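Local coordinates for telomerase reverse transcriptase (Candida tropicalis MYA-3404, PDB 6ZD1), which probably elongates telomeres by copying a template within its RNA subunit, adding short repeats to chromosome ends as a specialised reverse transcriptase, at residues N307-V312 against L498-D503; M335-M340 against N549-V554; M300-S305 against M480-F485; D314-F319 against D494-R499. One frame throughout, in Å; residues are numbered along the deposited sequence.

Contact 1. Residues N307-V312 against L498-D503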
loop_
_atom_site.group_PDB
_atom_site.type_symbol
_atom_site.label_atom_id
_atom_site.label_comp_id
_atom_site.label_asym_id
_atom_site.label_seq_id
_atom_site.Cartn_x
_atom_site.Cartn_y
_atom_site.Cartn_z
ATOM N N ASN A 307 -5.810 -16.582 -4.313
ATOM C CA ASN A 307 -5.862 -15.128 -4.270
ATOM C C ASN A 307 -5.177 -14.511 -3.055
ATOM O O ASN A 307 -4.980 -13.293 -3.039
ATOM C CB ASN A 307 -7.320 -14.659 -4.323
ATOM C CG ASN A 307 -8.006 -15.043 -5.622
ATOM O OD1 ASN A 307 -7.367 -15.138 -6.672
ATOM N ND2 ASN A 307 -9.313 -15.267 -5.557
ATOM N N SER A 308 -4.793 -15.294 -2.048
ATOM C CA SER A 308 -4.222 -14.705 -0.842
ATOM C C SER A 308 -3.367 -15.736 -0.115
ATOM O O SER A 308 -3.396 -16.929 -0.426
ATOM C CB SER A 308 -5.321 -14.164 0.080
ATOM O OG SER A 308 -6.163 -15.206 0.545
ATOM N N THR A 309 -2.597 -15.253 0.867
ATOM C CA THR A 309 -1.703 -16.134 1.615
ATOM C C THR A 309 -2.482 -17.097 2.507
ATOM O O THR A 309 -2.193 -18.299 2.541
ATOM C CB THR A 309 -0.717 -15.313 2.447
ATOM O OG1 THR A 309 0.323 -14.813 1.596
ATOM C CG2 THR A 309 -0.098 -16.169 3.544
ATOM N N ASN A 310 -3.466 -16.585 3.252
ATOM C CA ASN A 310 -4.260 -17.461 4.107
ATOM C C ASN A 310 -4.951 -18.547 3.295
ATOM O O ASN A 310 -5.158 -19.658 3.798
ATOM C CB ASN A 310 -5.294 -16.658 4.894
ATOM C CG ASN A 310 -4.661 -15.657 5.838
ATOM O OD1 ASN A 310 -3.472 -15.357 5.739
ATOM N ND2 ASN A 310 -5.459 -15.128 6.758
ATOM N N GLU A 311 -5.306 -18.254 2.041
ATOM C CA GLU A 311 -5.898 -19.292 1.206
ATOM C C GLU A 311 -4.874 -20.362 0.853
ATOM O O GLU A 311 -5.227 -21.542 0.739
ATOM C CB GLU A 311 -6.505 -18.686 -0.061
ATOM C CG GLU A 311 -7.794 -19.377 -0.499
ATOM C CD GLU A 311 -8.178 -19.088 -1.940
ATOM O OE1 GLU A 311 -8.168 -20.037 -2.755
ATOM O OE2 GLU A 311 -8.493 -17.921 -2.257
ATOM N N VAL A 312 -3.604 -19.976 0.697
ATOM C CA VAL A 312 -2.545 -20.963 0.493
ATOM C C VAL A 312 -2.466 -21.898 1.694
ATOM O O VAL A 312 -2.417 -23.124 1.548
ATOM C CB VAL A 312 -1.198 -20.259 0.237
ATOM C CG1 VAL A 312 -0.039 -21.236 0.379
ATOM C CG2 VAL A 312 -1.188 -19.610 -1.140
ATOM N N LEU A 498 -0.551 -24.653 -6.092
ATOM C CA LEU A 498 -1.068 -23.372 -5.631
ATOM C C LEU A 498 -0.249 -22.248 -6.249
ATOM O O LEU A 498 0.963 -22.392 -6.457
ATOM C CB LEU A 498 -1.029 -23.259 -4.107
ATOM C CG LEU A 498 -1.869 -24.248 -3.305
ATOM C CD1 LEU A 498 -1.666 -23.985 -1.828
ATOM C CD2 LEU A 498 -3.333 -24.119 -3.681
ATOM N N ARG A 499 -0.923 -21.138 -6.565
ATOM C CA ARG A 499 -0.287 -19.980 -7.172
ATOM C C ARG A 499 -0.628 -18.736 -6.367
ATOM O O ARG A 499 -1.795 -18.490 -6.054
ATOM C CB ARG A 499 -0.701 -19.814 -8.640
ATOM C CG ARG A 499 0.061 -18.713 -9.362
ATOM C CD ARG A 499 -0.363 -18.578 -10.817
ATOM N NE ARG A 499 -1.730 -18.085 -10.941
ATOM C CZ ARG A 499 -2.073 -16.807 -10.815
ATOM N NH1 ARG A 499 -1.148 -15.894 -10.552
ATOM N NH2 ARG A 499 -3.342 -16.448 -10.945
ATOM N N LEU A 500 0.414 -17.951 -6.073
ATOM C CA LEU A 500 0.298 -16.670 -5.328
ATOM C C LEU A 500 1.097 -15.606 -6.090
ATOM O O LEU A 500 2.333 -15.566 -5.919
ATOM C CB LEU A 500 0.845 -16.863 -3.911
ATOM C CG LEU A 500 0.484 -15.765 -2.912
ATOM C CD1 LEU A 500 -0.814 -15.078 -3.308
ATOM C CD2 LEU A 500 0.379 -16.327 -1.502
ATOM N N VAL A 501 0.408 -14.806 -6.912
ATOM C CA VAL A 501 1.038 -13.728 -7.736
ATOM C C VAL A 501 2.113 -14.343 -8.642
ATOM O O VAL A 501 1.770 -14.753 -9.768
ATOM C CB VAL A 501 1.601 -12.584 -6.868
ATOM C CG1 VAL A 501 2.077 -11.416 -7.717
ATOM C CG2 VAL A 501 0.593 -12.117 -5.829
ATOM N N ASP A 502 3.361 -14.399 -8.164
ATOM C CA ASP A 502 4.467 -14.947 -8.939
ATOM C C ASP A 502 5.121 -16.156 -8.280
ATOM O O ASP A 502 6.026 -16.752 -8.877
ATOM C CB ASP A 502 5.524 -13.864 -9.238
ATOM C CG ASP A 502 5.961 -13.079 -8.003
ATOM O OD1 ASP A 502 5.306 -13.169 -6.947
ATOM O OD2 ASP A 502 6.979 -12.357 -8.105
ATOM N N ASP A 503 4.670 -16.561 -7.096
ATOM C CA ASP A 503 5.247 -17.689 -6.373
ATOM C C ASP A 503 4.376 -18.935 -6.512
ATOM O O ASP A 503 3.145 -18.869 -6.418
ATOM C CB ASP A 503 5.429 -17.342 -4.894
ATOM C CG ASP A 503 6.296 -16.116 -4.686
ATOM O OD1 ASP A 503 7.492 -16.156 -5.042
ATOM O OD2 ASP A 503 5.771 -15.103 -4.180
#
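L500 pushes its two methyl groups against the first turn of helix 309-326. CD2 of L500 lies 3.4 Å from OG1 of T309 and 3.7 Å from CG2 of V312, touching two residues about one helical turn apart. CD1 of L500 runs over the backbone of S308, 4.1 Å from atom C of S308. The side chain reaches them because CG stands anti to the backbone N (chi1 -165°). V312 divides its branches between two leucines of one strand: CG2 meets L500, and CG1 approaches CD1 of L498 at 3.9 Å. The same CD1 of L498 lies 3.6 Å from the carbonyl O of V312. A compact beta-branched residue suits this place, since each methyl serves a different neighbour.

The next shell fixes both partners. S308 is the N-cap of the helix and its OG bonds to E614, while the carbonyl O of N307 accepts from S608 and T611. On the other side, L500 and D503 close a type II' turn with a backbone bond in each direction, the one from D503 N to L500 O being 2.8 Å. V501 follows L500 at a position more often held by glycine in such turns. The L-V-D-D sequence fits motif C of reverse transcriptases. The contact thus sets the helix start, itself tied to helix 609-637, against the hairpin of strands 495-500 and 503-508, with V554 also touching L500.

Contact 2. Residues M335-M340 against N549-V554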
loop_
_atom_site.group_PDB
_atom_site.type_symbol
_atom_site.label_atom_id
_atom_site.label_comp_id
_atom_site.label_asym_id
_atom_site.label_seq_id
_atom_site.Cartn_x
_atom_site.Cartn_y
_atom_site.Cartn_z
HETATM N N MSE A 335 7.675 -31.789 -2.197
HETATM C CA MSE A 335 7.234 -30.442 -2.522
HETATM C C MSE A 335 8.311 -29.580 -3.157
HETATM O O MSE A 335 9.502 -29.718 -2.870
HETATM C CB MSE A 335 6.680 -29.748 -1.281
HETATM C CG MSE A 335 7.622 -29.706 -0.105
HETATM SE SE MSE A 335 6.752 -28.852 1.410
HETATM C CE MSE A 335 5.264 -30.089 1.629
ATOM N N ILE A 336 7.856 -28.688 -4.030
ATOM C CA ILE A 336 8.718 -27.837 -4.840
ATOM C C ILE A 336 8.107 -26.441 -4.870
ATOM O O ILE A 336 6.892 -26.293 -5.040
ATOM C CB ILE A 336 8.875 -28.412 -6.265
ATOM C CG1 ILE A 336 9.642 -27.451 -7.170
ATOM C CG2 ILE A 336 7.520 -28.784 -6.856
ATOM C CD1 ILE A 336 11.131 -27.621 -7.080
ATOM N N LYS A 337 8.932 -25.419 -4.652
ATOM C CA LYS A 337 8.514 -24.033 -4.818
ATOM C C LYS A 337 9.382 -23.369 -5.877
ATOM O O LYS A 337 10.582 -23.655 -5.980
ATOM C CB LYS A 337 8.581 -23.246 -3.499
ATOM C CG LYS A 337 9.967 -22.765 -3.112
ATOM C CD LYS A 337 9.910 -21.802 -1.944
ATOM C CE LYS A 337 11.288 -21.258 -1.620
ATOM N NZ LYS A 337 11.249 -20.319 -0.469
ATOM N N PHE A 338 8.769 -22.491 -6.667
ATOM C CA PHE A 338 9.468 -21.808 -7.745
ATOM C C PHE A 338 8.729 -20.515 -8.061
ATOM O O PHE A 338 7.503 -20.455 -7.941
ATOM C CB PHE A 338 9.595 -22.701 -8.990
ATOM C CG PHE A 338 8.279 -23.216 -9.527
ATOM C CD1 PHE A 338 7.697 -24.368 -9.012
ATOM C CD2 PHE A 338 7.640 -22.562 -10.569
ATOM C CE1 PHE A 338 6.490 -24.844 -9.513
ATOM C CE2 PHE A 338 6.438 -23.033 -11.075
ATOM C CZ PHE A 338 5.863 -24.179 -10.545
ATOM N N ASP A 339 9.486 -19.474 -8.404
ATOM C CA ASP A 339 8.933 -18.155 -8.673
ATOM C C ASP A 339 9.343 -17.671 -10.060
ATOM O O ASP A 339 10.218 -18.244 -10.715
ATOM C CB ASP A 339 9.373 -17.142 -7.606
ATOM C CG ASP A 339 10.879 -16.944 -7.562
ATOM O OD1 ASP A 339 11.626 -17.941 -7.665
ATOM O OD2 ASP A 339 11.316 -15.783 -7.422
HETATM N N MSE A 340 8.702 -16.589 -10.494
HETATM C CA MSE A 340 8.958 -16.014 -11.812
HETATM C C MSE A 340 9.855 -14.780 -11.745
HETATM O O MSE A 340 9.744 -13.961 -10.826
HETATM C CB MSE A 340 7.640 -15.668 -12.508
HETATM C CG MSE A 340 6.726 -16.869 -12.731
HETATM SE SE MSE A 340 7.622 -18.337 -13.656
HETATM C CE MSE A 340 6.129 -19.582 -13.811
ATOM N N ASN A 549 13.170 -30.686 6.082
ATOM C CA ASN A 549 11.728 -30.835 6.210
ATOM C C ASN A 549 10.987 -29.525 6.423
ATOM O O ASN A 549 9.756 -29.541 6.516
ATOM C CB ASN A 549 11.398 -31.799 7.354
ATOM C CG ASN A 549 11.499 -33.246 6.931
ATOM O OD1 ASN A 549 10.509 -33.854 6.527
ATOM N ND2 ASN A 549 12.702 -33.805 7.008
ATOM N N LYS A 550 11.688 -28.399 6.501
ATOM C CA LYS A 550 11.065 -27.087 6.602
ATOM C C LYS A 550 11.280 -26.321 5.304
ATOM O O LYS A 550 12.411 -26.217 4.818
ATOM C CB LYS A 550 11.632 -26.296 7.785
ATOM C CG LYS A 550 10.902 -26.512 9.102
ATOM C CD LYS A 550 11.185 -27.884 9.693
ATOM C CE LYS A 550 12.656 -28.051 10.047
ATOM N NZ LYS A 550 12.914 -29.357 10.722
HETATM N N MSE A 551 10.199 -25.784 4.750
HETATM C CA MSE A 551 10.296 -24.892 3.602
HETATM C C MSE A 551 9.524 -23.605 3.872
HETATM O O MSE A 551 8.449 -23.633 4.470
HETATM C CB MSE A 551 9.761 -25.564 2.335
HETATM C CG MSE A 551 9.709 -24.637 1.127
HETATM SE SE MSE A 551 8.951 -25.441 -0.479
HETATM C CE MSE A 551 10.322 -26.785 -0.820
ATOM N N THR A 552 10.080 -22.475 3.443
ATOM C CA THR A 552 9.424 -21.181 3.585
ATOM C C THR A 552 8.763 -20.814 2.261
ATOM O O THR A 552 9.445 -20.503 1.278
ATOM C CB THR A 552 10.413 -20.103 4.020
ATOM O OG1 THR A 552 10.932 -20.428 5.315
ATOM C CG2 THR A 552 9.720 -18.751 4.092
ATOM N N PHE A 553 7.440 -20.868 2.236
ATOM C CA PHE A 553 6.663 -20.295 1.154
ATOM C C PHE A 553 6.289 -18.875 1.574
ATOM O O PHE A 553 6.778 -18.368 2.587
ATOM C CB PHE A 553 5.462 -21.181 0.838
ATOM C CG PHE A 553 4.860 -20.926 -0.510
ATOM C CD1 PHE A 553 5.666 -20.765 -1.622
ATOM C CD2 PHE A 553 3.488 -20.856 -0.667
ATOM C CE1 PHE A 553 5.115 -20.529 -2.866
ATOM C CE2 PHE A 553 2.931 -20.623 -1.908
ATOM C CZ PHE A 553 3.748 -20.461 -3.011
ATOM N N VAL A 554 5.436 -18.202 0.799
ATOM C CA VAL A 554 5.152 -16.797 1.069
ATOM C C VAL A 554 4.581 -16.651 2.474
ATOM O O VAL A 554 3.456 -17.085 2.755
ATOM C CB VAL A 554 4.185 -16.246 0.019
ATOM C CG1 VAL A 554 4.939 -15.886 -1.242
ATOM C CG2 VAL A 554 3.112 -17.282 -0.300
#
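K337 and M551 meet through two contrasting chain shapes. CG of K337 sits between its backbone N and carbonyl carbon (chi1 80°), and the rest of the chain is extended, sending the ammonium group across to strand 550-553. M551, a selenomethionine, has CG anti to its backbone N and bends only at the last torsion (chi3 -66°), which turns CE toward strand 334-339. The two chains run past one another in opposite directions, SE of M551 being 3.8 Å from CB of K337. CE of M551 then lodges by M335, also a selenomethionine, 3.7 Å from the carbonyl O of M335 and 4.0 Å from its CG. A long, flexible methionine side chain, here in its selenium form, suits packing between strands that share no backbone bonds.

At its end K337 NZ donates to the carbonyl O of T552, approaching it almost head-on. The 2.5 Å separation is very short, so its exact length is doubtful. The aromatic ring of F553 flanks the lysine stem obliquely, with CD1 4.3 Å from CB of K337. The strand axes approach to 8.8 Å at 31°, in roughly the same direction. This is packing between two sheets: the palm strand leading into D339, consistent with reverse-transcriptase motif A, and a hairpin that probably corresponds to motif E, the primer grip of this family.

Contact 3. Residues M300-S305 against M480-F485; sequences MGHRSS and MVSKEF
The imidazole of H302 packs obliquely against the side chain of S482, its CE1 3.4 Å from CB and 3.3 Å from OG of that serine. S482 holds OG anti to its backbone N (chi1 175°), which carries the hydroxyl out to the imidazole and to G301, whose CA is 3.6 Å from OG. The two chains come very close here, with the CA atoms of G301 and S482 only 3.9 Å apart. Glycine suits this point because it has no side chain to oppose the serine. The preceding helix residue, V481, touches the carbonyl O of G301 with CG1 at 3.7 Å, and the same CG1 lies 4.1 Å from CB of S304. Small serines allow this approach, and their hydroxyls are used elsewhere: S304 OG bonds to W489, S305 OG to R499. A type I turn from H302 to S305 brings both serines to V481. The linker between helices 263-298 and 309-326 is thereby laid along the end of helix 469-484, whose V481 also touches L497 and R499 of strand 495-500.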
loop_
_atom_site.group_PDB
_atom_site.type_symbol
_atom_site.label_atom_id
_atom_site.label_comp_id
_atom_site.label_asym_id
_atom_site.label_seq_id
_atom_site.Cartn_x
_atom_site.Cartn_y
_atom_site.Cartn_z
HETATM N N MSE A 300 -11.251 -26.559 -13.270
HETATM C CA MSE A 300 -10.433 -27.146 -12.223
HETATM C C MSE A 300 -9.022 -26.580 -12.322
HETATM O O MSE A 300 -8.289 -26.525 -11.333
HETATM C CB MSE A 300 -10.420 -28.674 -12.336
HETATM C CG MSE A 300 -11.807 -29.302 -12.409
HETATM SE SE MSE A 300 -11.819 -31.223 -12.044
HETATM C CE MSE A 300 -12.075 -31.909 -13.853
ATOM N N GLY A 301 -8.656 -26.140 -13.528
ATOM C CA GLY A 301 -7.340 -25.565 -13.745
ATOM C C GLY A 301 -7.149 -24.200 -13.121
ATOM O O GLY A 301 -6.004 -23.767 -12.942
ATOM N N HIS A 302 -8.240 -23.518 -12.770
ATOM C CA HIS A 302 -8.150 -22.200 -12.160
ATOM C C HIS A 302 -8.275 -22.232 -10.646
ATOM O O HIS A 302 -7.951 -21.233 -9.994
ATOM C CB HIS A 302 -9.228 -21.270 -12.726
ATOM C CG HIS A 302 -9.012 -20.898 -14.158
ATOM N ND1 HIS A 302 -9.182 -21.792 -15.193
ATOM C CD2 HIS A 302 -8.635 -19.729 -14.729
ATOM C CE1 HIS A 302 -8.925 -21.189 -16.340
ATOM N NE2 HIS A 302 -8.588 -19.938 -16.085
ATOM N N ARG A 303 -8.743 -23.344 -10.074
ATOM C CA ARG A 303 -8.775 -23.451 -8.619
ATOM C C ARG A 303 -7.368 -23.448 -8.036
ATOM O O ARG A 303 -7.171 -23.010 -6.895
ATOM C CB ARG A 303 -9.529 -24.710 -8.198
ATOM C CG ARG A 303 -10.206 -24.593 -6.842
ATOM C CD ARG A 303 -10.877 -25.895 -6.433
ATOM N NE ARG A 303 -11.790 -26.399 -7.456
ATOM C CZ ARG A 303 -11.513 -27.411 -8.273
ATOM N NH1 ARG A 303 -10.344 -28.033 -8.187
ATOM N NH2 ARG A 303 -12.404 -27.803 -9.175
ATOM N N SER A 304 -6.381 -23.907 -8.808
ATOM C CA SER A 304 -4.998 -23.858 -8.351
ATOM C C SER A 304 -4.504 -22.428 -8.175
ATOM O O SER A 304 -3.576 -22.196 -7.393
ATOM C CB SER A 304 -4.097 -24.613 -9.330
ATOM O OG SER A 304 -4.524 -25.959 -9.484
ATOM N N SER A 305 -5.114 -21.465 -8.862
ATOM C CA SER A 305 -4.739 -20.063 -8.712
ATOM C C SER A 305 -5.398 -19.499 -7.458
ATOM O O SER A 305 -6.627 -19.399 -7.385
ATOM C CB SER A 305 -5.143 -19.266 -9.952
ATOM O OG SER A 305 -4.437 -19.712 -11.099
HETATM N N MSE A 480 -2.516 -19.566 -18.001
HETATM C CA MSE A 480 -1.311 -20.357 -18.195
HETATM C C MSE A 480 -1.326 -21.621 -17.345
HETATM O O MSE A 480 -1.076 -22.715 -17.847
HETATM C CB MSE A 480 -0.074 -19.525 -17.862
HETATM C CG MSE A 480 1.235 -20.274 -18.025
HETATM SE SE MSE A 480 2.767 -19.284 -17.336
HETATM C CE MSE A 480 2.257 -19.202 -15.452
ATOM N N VAL A 481 -1.636 -21.463 -16.054
ATOM C CA VAL A 481 -1.664 -22.611 -15.151
ATOM C C VAL A 481 -2.705 -23.624 -15.609
ATOM O O VAL A 481 -2.475 -24.839 -15.561
ATOM C CB VAL A 481 -1.917 -22.146 -13.704
ATOM C CG1 VAL A 481 -2.310 -23.320 -12.823
ATOM C CG2 VAL A 481 -0.681 -21.457 -13.143
ATOM N N SER A 482 -3.843 -23.138 -16.112
ATOM C CA SER A 482 -4.952 -24.027 -16.444
ATOM C C SER A 482 -4.683 -24.828 -17.711
ATOM O O SER A 482 -5.115 -25.981 -17.814
ATOM C CB SER A 482 -6.238 -23.216 -16.596
ATOM O OG SER A 482 -7.317 -24.029 -17.022
ATOM N N LYS A 483 -3.969 -24.249 -18.676
ATOM C CA LYS A 483 -3.710 -24.931 -19.938
ATOM C C LYS A 483 -2.430 -25.748 -19.908
ATOM O O LYS A 483 -2.311 -26.733 -20.646
ATOM C CB LYS A 483 -3.622 -23.921 -21.088
ATOM C CG LYS A 483 -4.872 -23.080 -21.307
ATOM C CD LYS A 483 -4.766 -22.257 -22.590
ATOM C CE LYS A 483 -3.545 -21.346 -22.576
ATOM N NZ LYS A 483 -3.435 -20.526 -23.818
ATOM N N GLU A 484 -1.471 -25.365 -19.070
ATOM C CA GLU A 484 -0.153 -25.980 -19.086
ATOM C C GLU A 484 -0.014 -27.145 -18.113
ATOM O O GLU A 484 0.782 -28.052 -18.371
ATOM C CB GLU A 484 0.911 -24.916 -18.795
ATOM C CG GLU A 484 1.138 -23.925 -19.934
ATOM C CD GLU A 484 1.745 -24.571 -21.170
ATOM O OE1 GLU A 484 2.411 -25.620 -21.033
ATOM O OE2 GLU A 484 1.556 -24.027 -22.279
ATOM N N PHE A 485 -0.813 -27.192 -17.053
ATOM C CA PHE A 485 -0.666 -28.186 -15.994
ATOM C C PHE A 485 -1.849 -29.146 -15.974
ATOM O O PHE A 485 -2.350 -29.519 -14.911
ATOM C CB PHE A 485 -0.513 -27.519 -14.630
ATOM C CG PHE A 485 0.813 -26.847 -14.426
ATOM C CD1 PHE A 485 1.914 -27.572 -14.004
ATOM C CD2 PHE A 485 0.957 -25.488 -14.647
ATOM C CE1 PHE A 485 3.137 -26.955 -13.813
ATOM C CE2 PHE A 485 2.174 -24.864 -14.457
ATOM C CZ PHE A 485 3.267 -25.598 -14.038
#

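Contact 4. Residues D314-F319 against D494-R499; sequences DRILTF and DNLLLR
Helix 314-319 and strand 495-499 run almost exactly antiparallel, at 174°, with their axes 9.8 Å apart at closest approach. F319 lays one ring face on L496, whose CB sits 3.8 Å from the ring centroid and 17° off its normal, a CH-pi contact. Near the ring plane, the carbonyl O of D494 lies 4.0 Å from CZ of F319 at the edge. CD2 of L496 touches both CB of F319 and CG1 of I316, a branched leucine serving two helix residues.

R315 bends sharply at chi2 and chi3, folding its guanidinium back so that one face lies against L498. CD2 of L498 is 3.8 Å above that face, offset toward the rim, while CD1 of L496 approaches obliquely, 3.4 Å from NH1 of R315. CB and CG of R315 pack on CD2 of L498, and NH2 bonds to the carbonyl O of R303. The helix therefore rests on strand 495-500 and also touches V565 of strand 565-567 through I316, whereas L497 points away from it and meets V481 of helix 469-484.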
loop_
_atom_site.group_PDB
_atom_site.type_symbol
_atom_site.label_atom_id
_atom_site.label_comp_id
_atom_site.label_asym_id
_atom_site.label_seq_id
_atom_site.Cartn_x
_atom_site.Cartn_y
_atom_site.Cartn_z
ATOM N N ASP A 314 -4.826 -22.540 3.986
ATOM C CA ASP A 314 -6.035 -23.341 4.128
ATOM C C ASP A 314 -6.090 -24.458 3.096
ATOM O O ASP A 314 -6.543 -25.568 3.401
ATOM C CB ASP A 314 -7.269 -22.447 4.022
ATOM C CG ASP A 314 -7.634 -21.808 5.345
ATOM O OD1 ASP A 314 -8.418 -22.417 6.104
ATOM O OD2 ASP A 314 -7.121 -20.708 5.636
ATOM N N ARG A 315 -5.652 -24.186 1.865
ATOM C CA ARG A 315 -5.661 -25.239 0.856
ATOM C C ARG A 315 -4.667 -26.346 1.198
ATOM O O ARG A 315 -4.905 -27.513 0.868
ATOM C CB ARG A 315 -5.367 -24.646 -0.525
ATOM C CG ARG A 315 -6.444 -23.688 -1.033
ATOM C CD ARG A 315 -7.552 -24.394 -1.810
ATOM N NE ARG A 315 -7.252 -24.482 -3.237
ATOM C CZ ARG A 315 -6.923 -25.606 -3.865
ATOM N NH1 ARG A 315 -6.861 -26.750 -3.194
ATOM N NH2 ARG A 315 -6.663 -25.590 -5.166
ATOM N N ILE A 316 -3.570 -26.006 1.880
ATOM C CA ILE A 316 -2.625 -27.016 2.347
ATOM C C ILE A 316 -3.179 -27.765 3.555
ATOM O O ILE A 316 -3.059 -28.992 3.649
ATOM C CB ILE A 316 -1.263 -26.366 2.654
ATOM C CG1 ILE A 316 -0.654 -25.796 1.377
ATOM C CG2 ILE A 316 -0.308 -27.370 3.277
ATOM C CD1 ILE A 316 0.578 -24.960 1.618
ATOM N N LEU A 317 -3.785 -27.040 4.499
ATOM C CA LEU A 317 -4.392 -27.684 5.661
ATOM C C LEU A 317 -5.540 -28.599 5.253
ATOM O O LEU A 317 -5.723 -29.673 5.839
ATOM C CB LEU A 317 -4.874 -26.630 6.654
ATOM C CG LEU A 317 -3.777 -25.831 7.358
ATOM C CD1 LEU A 317 -4.388 -24.890 8.379
ATOM C CD2 LEU A 317 -2.771 -26.760 8.018
ATOM N N THR A 318 -6.341 -28.180 4.273
ATOM C CA THR A 318 -7.361 -29.071 3.731
ATOM C C THR A 318 -6.723 -30.246 2.999
ATOM O O THR A 318 -7.195 -31.384 3.106
ATOM C CB THR A 318 -8.301 -28.290 2.809
ATOM O OG1 THR A 318 -8.924 -27.235 3.554
ATOM C CG2 THR A 318 -9.381 -29.198 2.235
ATOM N N PHE A 319 -5.633 -29.990 2.268
ATOM C CA PHE A 319 -4.892 -31.074 1.630
ATOM C C PHE A 319 -4.365 -32.055 2.668
ATOM O O PHE A 319 -4.470 -33.275 2.494
ATOM C CB PHE A 319 -3.749 -30.488 0.796
ATOM C CG PHE A 319 -2.991 -31.501 -0.019
ATOM C CD1 PHE A 319 -3.575 -32.106 -1.123
ATOM C CD2 PHE A 319 -1.675 -31.814 0.295
ATOM C CE1 PHE A 319 -2.871 -33.028 -1.880
ATOM C CE2 PHE A 319 -0.964 -32.733 -0.457
ATOM C CZ PHE A 319 -1.562 -33.340 -1.547
ATOM N N ASP A 494 -3.938 -36.729 -4.712
ATOM C CA ASP A 494 -2.538 -37.069 -4.503
ATOM C C ASP A 494 -1.569 -35.912 -4.695
ATOM O O ASP A 494 -0.406 -36.043 -4.296
ATOM C CB ASP A 494 -2.120 -38.210 -5.447
ATOM C CG ASP A 494 -2.554 -39.573 -4.940
ATOM O OD1 ASP A 494 -1.856 -40.139 -4.072
ATOM O OD2 ASP A 494 -3.604 -40.073 -5.400
ATOM N N ASN A 495 -1.990 -34.804 -5.301
ATOM C CA ASN A 495 -1.086 -33.692 -5.547
ATOM C C ASN A 495 -1.858 -32.382 -5.512
ATOM O O ASN A 495 -3.066 -32.346 -5.764
ATOM C CB ASN A 495 -0.351 -33.852 -6.881
ATOM C CG ASN A 495 -1.240 -34.398 -7.968
ATOM O OD1 ASN A 495 -1.179 -35.581 -8.298
ATOM N ND2 ASN A 495 -2.081 -33.538 -8.530
ATOM N N LEU A 496 -1.143 -31.306 -5.187
ATOM C CA LEU A 496 -1.740 -29.995 -4.979
ATOM C C LEU A 496 -0.812 -28.915 -5.516
ATOM O O LEU A 496 0.359 -28.857 -5.133
ATOM C CB LEU A 496 -2.014 -29.753 -3.492
ATOM C CG LEU A 496 -2.368 -28.316 -3.112
ATOM C CD1 LEU A 496 -3.751 -27.969 -3.628
ATOM C CD2 LEU A 496 -2.272 -28.107 -1.605
ATOM N N LEU A 497 -1.334 -28.070 -6.403
ATOM C CA LEU A 497 -0.612 -26.923 -6.938
ATOM C C LEU A 497 -1.325 -25.639 -6.540
ATOM O O LEU A 497 -2.552 -25.540 -6.652
ATOM C CB LEU A 497 -0.494 -27.000 -8.466
ATOM C CG LEU A 497 0.252 -25.862 -9.171
ATOM C CD1 LEU A 497 1.733 -25.884 -8.816
ATOM C CD2 LEU A 497 0.054 -25.926 -10.680
ATOM N N LEU A 498 -0.551 -24.653 -6.092
ATOM C CA LEU A 498 -1.068 -23.372 -5.631
ATOM C C LEU A 498 -0.249 -22.248 -6.249
ATOM O O LEU A 498 0.963 -22.392 -6.457
ATOM C CB LEU A 498 -1.029 -23.259 -4.107
ATOM C CG LEU A 498 -1.869 -24.248 -3.305
ATOM C CD1 LEU A 498 -1.666 -23.985 -1.828
ATOM C CD2 LEU A 498 -3.333 -24.119 -3.681
ATOM N N ARG A 499 -0.923 -21.138 -6.565
ATOM C CA ARG A 499 -0.287 -19.980 -7.172
ATOM C C ARG A 499 -0.628 -18.736 -6.367
ATOM O O ARG A 499 -1.795 -18.490 -6.054
ATOM C CB ARG A 499 -0.701 -19.814 -8.640
ATOM C CG ARG A 499 0.061 -18.713 -9.362
ATOM C CD ARG A 499 -0.363 -18.578 -10.817
ATOM N NE ARG A 499 -1.730 -18.085 -10.941
ATOM C CZ ARG A 499 -2.073 -16.807 -10.815
ATOM N NH1 ARG A 499 -1.148 -15.894 -10.552
ATOM N NH2 ARG A 499 -3.342 -16.448 -10.945
#

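In the fold
Contacts 1 and 4 are successive parts of one interface, helix 309-326 on strand 495-500, with centres 11 Å apart and L498 shared between them. The centre of contact 3, on the linker leading into that helix, lies 13 Å from both of theirs. It is joined to them by S305 OG with R499 NE (3.2 Å) and by R303 O with R315 NH2 (3.1 Å). Contact 2, centred 12 Å from contact 1, shares the palm sheet through strand 334-339, while strand 550-553 lies in a separate sheet; a probable bond from M340 N to D502 O (3.1 Å) ties the two contacts. D339, D502 and D503 come together there, consistent with the metal-binding aspartates of motifs A and C in reverse transcriptases.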